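Local coordinates for protein dipicolinate synthase subunit B (Bacillus halodurans, PDB 3LQK) that probably serves as the flavoprotein-type subunit of dipicolinate synthase, an oxidoreductase that makes the dipicolinic acid of bacterial spores, at residues A[23-34]-A[173-181]. Sequence-based numbering, arbitrary orientation.
Sequences EVLPQMERLVEL and MEALPETIE
P177 is the bump at the middle of this contact, its ring pushed into a hollow made by Q27, R30, L31 and L34. The R30 guanidinium lies with one face against that ring, P177 CG standing 3.6 Å from its plane over the centre. A bend at chi3 (96°) lays the group over the proline. Two carbonyl oxygens hold it there: R30 NH1 donates to E174 O (2.9 Å), nearly in the guanidinium plane, and to Q27 OE1 (2.9 Å), tilted from it. R30 NH2 adds a long salt bridge to E178 OE2 (3.8 Å). An alanine in place of R30 would probably uncover the proline ring and leave E174 O without this donor and the Q27 amide freer to turn. Helices 25-33 and 176-181, crossing at -52°, lie side by side on one face of the largely parallel sheet of this flavoprotein alpha/beta fold. Nearer the strands the side chains that meet are apolar. L31 CD1 meets I180 CD1 tip to tip (3.7 Å), while L176 crosses L31 at about a right angle, and I180 and L176 both rest on V91 of strand 89-95. The bent Q27 side chain packs its CG on M173 O (3.2 Å). Toward the N-terminal ends, SE of M173, a selenomethionine, lies 3.9 Å from V24 CG1.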
ATOM      1  N   GLU A  23      30.332  -7.707 -11.551  1.00 27.94           N
ATOM      2  CA  GLU A  23      30.251  -6.326 -11.078  1.00 28.41           C
ATOM      3  C   GLU A  23      30.334  -6.203  -9.540  1.00 25.77           C
ATOM      4  O   GLU A  23      30.735  -5.142  -9.036  1.00 27.91           O
ATOM      5  CB  GLU A  23      28.961  -5.707 -11.617  1.00 30.27           C
ATOM      6  CG  GLU A  23      27.669  -6.517 -11.242  1.00 35.83           C
ATOM      7  CD  GLU A  23      26.602  -6.529 -12.353  1.00 43.73           C
ATOM      8  OE1 GLU A  23      26.948  -6.335 -13.561  1.00 46.24           O
ATOM      9  OE2 GLU A  23      25.407  -6.741 -11.992  1.00 48.49           O
ATOM     10  N   VAL A  24      30.037  -7.266  -8.782  1.00 20.77           N
ATOM     11  CA  VAL A  24      30.103  -7.164  -7.306  1.00 18.53           C
ATOM     12  C   VAL A  24      31.259  -7.935  -6.675  1.00 17.23           C
ATOM     13  O   VAL A  24      31.663  -7.570  -5.614  1.00 16.77           O
ATOM     14  CB  VAL A  24      28.767  -7.560  -6.603  1.00 18.50           C
ATOM     15  CG1 VAL A  24      27.644  -6.658  -7.051  1.00 17.34           C
ATOM     16  CG2 VAL A  24      28.399  -9.075  -6.922  1.00 17.46           C
ATOM     17  N   LEU A  25      31.808  -8.991  -7.300  1.00 15.57           N
ATOM     18  CA  LEU A  25      32.892  -9.778  -6.627  1.00 15.80           C
ATOM     19  C   LEU A  25      34.135  -8.936  -6.302  1.00 14.78           C
ATOM     20  O   LEU A  25      34.743  -9.119  -5.262  1.00 14.36           O
ATOM     21  CB  LEU A  25      33.293 -11.016  -7.448  1.00 15.95           C
ATOM     22  CG  LEU A  25      32.166 -12.091  -7.455  1.00 17.70           C
ATOM     23  CD1 LEU A  25      32.522 -13.287  -8.339  1.00 20.05           C
ATOM     24  CD2 LEU A  25      31.822 -12.517  -6.037  1.00 19.13           C
ATOM     25  N   PRO A  26      34.497  -7.987  -7.187  1.00 14.28           N
ATOM     26  CA  PRO A  26      35.598  -7.087  -6.834  1.00 14.80           C
ATOM     27  C   PRO A  26      35.287  -6.271  -5.564  1.00 15.28           C
ATOM     28  O   PRO A  26      36.229  -5.889  -4.811  1.00 15.04           O
ATOM     29  CB  PRO A  26      35.732  -6.186  -8.066  1.00 14.98           C
ATOM     30  CG  PRO A  26      35.167  -7.026  -9.213  1.00 13.46           C
ATOM     31  CD  PRO A  26      34.056  -7.805  -8.575  1.00 14.18           C
ATOM     32  N   GLN A  27      34.001  -6.000  -5.314  1.00 14.30           N
ATOM     33  CA  GLN A  27      33.645  -5.259  -4.085  1.00 13.99           C
ATOM     34  C   GLN A  27      33.697  -6.175  -2.869  1.00 14.47           C
ATOM     35  O   GLN A  27      34.112  -5.746  -1.769  1.00 13.57           O
ATOM     36  CB  GLN A  27      32.278  -4.610  -4.206  1.00 13.49           C
ATOM     37  CG  GLN A  27      32.169  -3.623  -5.335  1.00 11.84           C
ATOM     38  CD  GLN A  27      33.307  -2.629  -5.328  1.00 14.72           C
ATOM     39  OE1 GLN A  27      33.712  -2.100  -4.273  1.00 15.63           O
ATOM     40  NE2 GLN A  27      33.856  -2.386  -6.496  1.00 13.16           N
HETATM   41  N   MSE A  28      33.319  -7.444  -3.068  1.00 13.34           N
HETATM   42  CA  MSE A  28      33.497  -8.430  -1.992  1.00 14.19           C
HETATM   43  C   MSE A  28      34.989  -8.526  -1.597  1.00 14.81           C
HETATM   44  O   MSE A  28      35.353  -8.599  -0.421  1.00 14.74           O
HETATM   45  CB  MSE A  28      32.966  -9.796  -2.442  1.00 14.17           C
HETATM   46  CG  MSE A  28      32.951 -10.804  -1.346  1.00 18.02           C
HETATM   47 SE   MSE A  28      32.502 -12.619  -1.885  1.00 21.36          SE
HETATM   48  CE  MSE A  28      30.649 -12.314  -2.421  1.00 13.28           C
ATOM     49  N   GLU A  29      35.839  -8.538  -2.610  1.00 15.62           N
ATOM     50  CA  GLU A  29      37.261  -8.603  -2.407  1.00 16.80           C
ATOM     51  C   GLU A  29      37.804  -7.356  -1.659  1.00 16.25           C
ATOM     52  O   GLU A  29      38.583  -7.502  -0.706  1.00 15.91           O
ATOM     53  CB  GLU A  29      37.970  -8.848  -3.756  1.00 17.71           C
ATOM     54  CG  GLU A  29      39.490  -8.485  -3.704  1.00 21.64           C
ATOM     55  CD  GLU A  29      40.336  -9.468  -2.903  1.00 28.59           C
ATOM     56  OE1 GLU A  29      39.819 -10.576  -2.618  1.00 29.19           O
ATOM     57  OE2 GLU A  29      41.549  -9.141  -2.594  1.00 33.35           O
ATOM     58  N   ARG A  30      37.357  -6.154  -2.021  1.00 15.46           N
ATOM     59  CA  ARG A  30      37.728  -4.954  -1.256  1.00 15.70           C
ATOM     60  C   ARG A  30      37.339  -5.019   0.213  1.00 15.29           C
ATOM     61  O   ARG A  30      38.069  -4.530   1.071  1.00 15.01           O
ATOM     62  CB  ARG A  30      37.043  -3.686  -1.765  1.00 15.80           C
ATOM     63  CG  ARG A  30      37.777  -2.910  -2.733  1.00 19.87           C
ATOM     64  CD  ARG A  30      36.873  -1.846  -3.355  1.00 19.19           C
ATOM     65  NE  ARG A  30      36.995  -0.542  -2.696  1.00 17.01           N
ATOM     66  CZ  ARG A  30      36.163   0.474  -2.894  1.00 16.56           C
ATOM     67  NH1 ARG A  30      35.092   0.339  -3.706  1.00 15.44           N
ATOM     68  NH2 ARG A  30      36.418   1.618  -2.304  1.00 17.47           N
ATOM     69  N   LEU A  31      36.155  -5.527   0.516  1.00 14.18           N
ATOM     70  CA  LEU A  31      35.775  -5.612   1.924  1.00 14.07           C
ATOM     71  C   LEU A  31      36.758  -6.501   2.675  1.00 14.47           C
ATOM     72  O   LEU A  31      37.140  -6.159   3.761  1.00 13.61           O
ATOM     73  CB  LEU A  31      34.349  -6.140   2.100  1.00 13.58           C
ATOM     74  CG  LEU A  31      33.181  -5.372   1.509  1.00 13.82           C
ATOM     75  CD1 LEU A  31      31.840  -6.093   1.889  1.00 12.78           C
ATOM     76  CD2 LEU A  31      33.290  -3.936   2.043  1.00 17.12           C
ATOM     77  N   VAL A  32      37.139  -7.649   2.102  1.00 14.96           N
ATOM     78  CA  VAL A  32      38.084  -8.568   2.776  1.00 14.93           C
ATOM     79  C   VAL A  32      39.432  -7.848   2.938  1.00 16.03           C
ATOM     80  O   VAL A  32      40.080  -7.926   3.971  1.00 14.91           O
ATOM     81  CB  VAL A  32      38.263  -9.936   1.974  1.00 15.19           C
ATOM     82  CG1 VAL A  32      39.427 -10.780   2.512  1.00 15.67           C
ATOM     83  CG2 VAL A  32      37.002 -10.745   1.987  1.00 13.49           C
ATOM     84  N   GLU A  33      39.826  -7.104   1.930  1.00 17.05           N
ATOM     85  CA  GLU A  33      41.089  -6.346   1.980  1.00 18.32           C
ATOM     86  C   GLU A  33      41.070  -5.234   2.997  1.00 18.75           C
ATOM     87  O   GLU A  33      42.104  -4.921   3.554  1.00 18.01           O
ATOM     88  CB  GLU A  33      41.369  -5.700   0.630  1.00 19.73           C
ATOM     89  CG  GLU A  33      41.720  -6.687  -0.452  1.00 22.94           C
ATOM     90  CD  GLU A  33      41.771  -6.047  -1.865  1.00 27.05           C
ATOM     91  OE1 GLU A  33      41.495  -4.807  -2.072  1.00 29.36           O
ATOM     92  OE2 GLU A  33      42.076  -6.835  -2.773  1.00 25.33           O
ATOM     93  N   LEU A  34      39.902  -4.637   3.230  1.00 18.85           N
ATOM     94  CA  LEU A  34      39.700  -3.674   4.306  1.00 19.88           C
ATOM     95  C   LEU A  34      39.468  -4.321   5.717  1.00 20.27           C
ATOM     96  O   LEU A  34      39.162  -3.627   6.698  1.00 21.40           O
ATOM     97  CB  LEU A  34      38.483  -2.834   3.945  1.00 20.45           C
ATOM     98  CG  LEU A  34      38.626  -1.882   2.753  1.00 22.04           C
ATOM     99  CD1 LEU A  34      37.232  -1.410   2.261  1.00 23.26           C
ATOM    100  CD2 LEU A  34      39.444  -0.713   3.164  1.00 23.70           C
HETATM  101  N   MSE A 173      28.279   0.110  -7.890  1.00 10.76           N
HETATM  102  CA  MSE A 173      28.805  -0.899  -6.978  1.00 13.34           C
HETATM  103  C   MSE A 173      30.098  -0.462  -6.312  1.00 12.95           C
HETATM  104  O   MSE A 173      30.385  -0.910  -5.196  1.00 12.83           O
HETATM  105  CB  MSE A 173      29.039  -2.215  -7.710  1.00 13.34           C
HETATM  106  CG  MSE A 173      27.724  -2.916  -8.210  1.00 16.57           C
HETATM  107 SE   MSE A 173      26.368  -3.015  -6.749  0.75 15.50          SE
HETATM  108  CE  MSE A 173      24.958  -3.738  -7.858  1.00 16.18           C
ATOM    109  N   GLU A 174      30.859   0.392  -6.987  1.00 13.48           N
ATOM    110  CA  GLU A 174      32.062   0.975  -6.360  1.00 15.48           C
ATOM    111  C   GLU A 174      31.815   1.727  -5.085  1.00 12.88           C
ATOM    112  O   GLU A 174      32.757   1.874  -4.288  1.00 12.44           O
ATOM    113  CB  GLU A 174      32.763   2.011  -7.266  1.00 17.49           C
ATOM    114  CG  GLU A 174      33.350   1.438  -8.457  1.00 27.57           C
ATOM    115  CD  GLU A 174      33.999   2.506  -9.416  1.00 38.66           C
ATOM    116  OE1 GLU A 174      33.825   3.757  -9.231  1.00 44.41           O
ATOM    117  OE2 GLU A 174      34.676   2.057 -10.379  1.00 43.20           O
ATOM    118  N   ALA A 175      30.611   2.264  -4.903  1.00 12.32           N
ATOM    119  CA  ALA A 175      30.222   2.928  -3.651  1.00 12.60           C
ATOM    120  C   ALA A 175      29.841   1.983  -2.514  1.00 12.48           C
ATOM    121  O   ALA A 175      29.440   2.408  -1.448  1.00 12.93           O
ATOM    122  CB  ALA A 175      29.085   3.949  -3.897  1.00 12.00           C
ATOM    123  N   LEU A 176      30.000   0.701  -2.692  1.00 13.08           N
ATOM    124  CA  LEU A 176      29.506  -0.239  -1.650  1.00 14.85           C
ATOM    125  C   LEU A 176      30.177  -0.068  -0.277  1.00 15.81           C
ATOM    126  O   LEU A 176      29.475   0.135   0.736  1.00 15.99           O
ATOM    127  CB  LEU A 176      29.562  -1.659  -2.194  1.00 16.25           C
ATOM    128  CG  LEU A 176      29.125  -2.904  -1.427  1.00 20.14           C
ATOM    129  CD1 LEU A 176      28.608  -3.979  -2.456  1.00 23.39           C
ATOM    130  CD2 LEU A 176      30.270  -3.467  -0.656  1.00 18.43           C
ATOM    131  N   PRO A 177      31.533   0.034  -0.230  1.00 14.76           N
ATOM    132  CA  PRO A 177      32.143   0.168   1.075  1.00 14.49           C
ATOM    133  C   PRO A 177      31.787   1.399   1.817  1.00 13.75           C
ATOM    134  O   PRO A 177      31.580   1.370   3.006  1.00 13.83           O
ATOM    135  CB  PRO A 177      33.650   0.164   0.768  1.00 15.50           C
ATOM    136  CG  PRO A 177      33.741  -0.682  -0.466  1.00 15.69           C
ATOM    137  CD  PRO A 177      32.531  -0.172  -1.269  1.00 14.49           C
ATOM    138  N   GLU A 178      31.739   2.497   1.121  1.00 13.40           N
ATOM    139  CA  GLU A 178      31.297   3.746   1.708  1.00 13.67           C
ATOM    140  C   GLU A 178      29.867   3.642   2.248  1.00 11.57           C
ATOM    141  O   GLU A 178      29.579   4.177   3.315  1.00 12.24           O
ATOM    142  CB  GLU A 178      31.330   4.852   0.637  1.00 14.40           C
ATOM    143  CG  GLU A 178      32.718   5.271   0.185  1.00 20.55           C
ATOM    144  CD  GLU A 178      33.404   4.390  -0.946  1.00 25.51           C
ATOM    145  OE1 GLU A 178      32.867   3.321  -1.353  1.00 20.25           O
ATOM    146  OE2 GLU A 178      34.554   4.793  -1.385  1.00 32.14           O
ATOM    147  N   THR A 179      28.979   2.975   1.511  1.00 10.51           N
ATOM    148  CA  THR A 179      27.601   2.772   1.955  1.00 10.50           C
ATOM    149  C   THR A 179      27.574   1.936   3.214  1.00 11.23           C
ATOM    150  O   THR A 179      26.829   2.221   4.165  1.00 11.48           O
ATOM    151  CB  THR A 179      26.748   2.167   0.848  1.00 11.44           C
ATOM    152  OG1 THR A 179      26.870   3.004  -0.329  1.00 12.10           O
ATOM    153  CG2 THR A 179      25.258   2.022   1.231  1.00  5.55           C
ATOM    154  N   ILE A 180      28.415   0.915   3.280  1.00 13.49           N
ATOM    155  CA  ILE A 180      28.488   0.102   4.522  1.00 14.20           C
ATOM    156  C   ILE A 180      28.983   0.985   5.677  1.00 14.77           C
ATOM    157  O   ILE A 180      28.415   0.948   6.774  1.00 14.23           O
ATOM    158  CB  ILE A 180      29.391  -1.195   4.386  1.00 14.69           C
ATOM    159  CG1 ILE A 180      28.818  -2.110   3.299  1.00 14.92           C
ATOM    160  CG2 ILE A 180      29.458  -1.966   5.739  1.00 12.27           C
ATOM    161  CD1 ILE A 180      29.458  -3.473   3.104  1.00 16.75           C
ATOM    162  N   GLU A 181      30.019   1.766   5.426  1.00 14.36           N
ATOM    163  CA  GLU A 181      30.575   2.590   6.497  1.00 16.24           C
ATOM    164  C   GLU A 181      29.529   3.553   7.097  1.00 14.63           C
ATOM    165  O   GLU A 181      29.471   3.740   8.336  1.00 14.62           O
ATOM    166  CB  GLU A 181      31.741   3.391   5.997  1.00 17.54           C
ATOM    167  CG  GLU A 181      32.526   4.075   7.073  1.00 26.33           C
ATOM    168  CD  GLU A 181      33.291   5.337   6.581  1.00 39.21           C
ATOM    169  OE1 GLU A 181      33.669   6.174   7.455  1.00 47.13           O
ATOM    170  OE2 GLU A 181      33.512   5.509   5.338  1.00 45.28           O
TER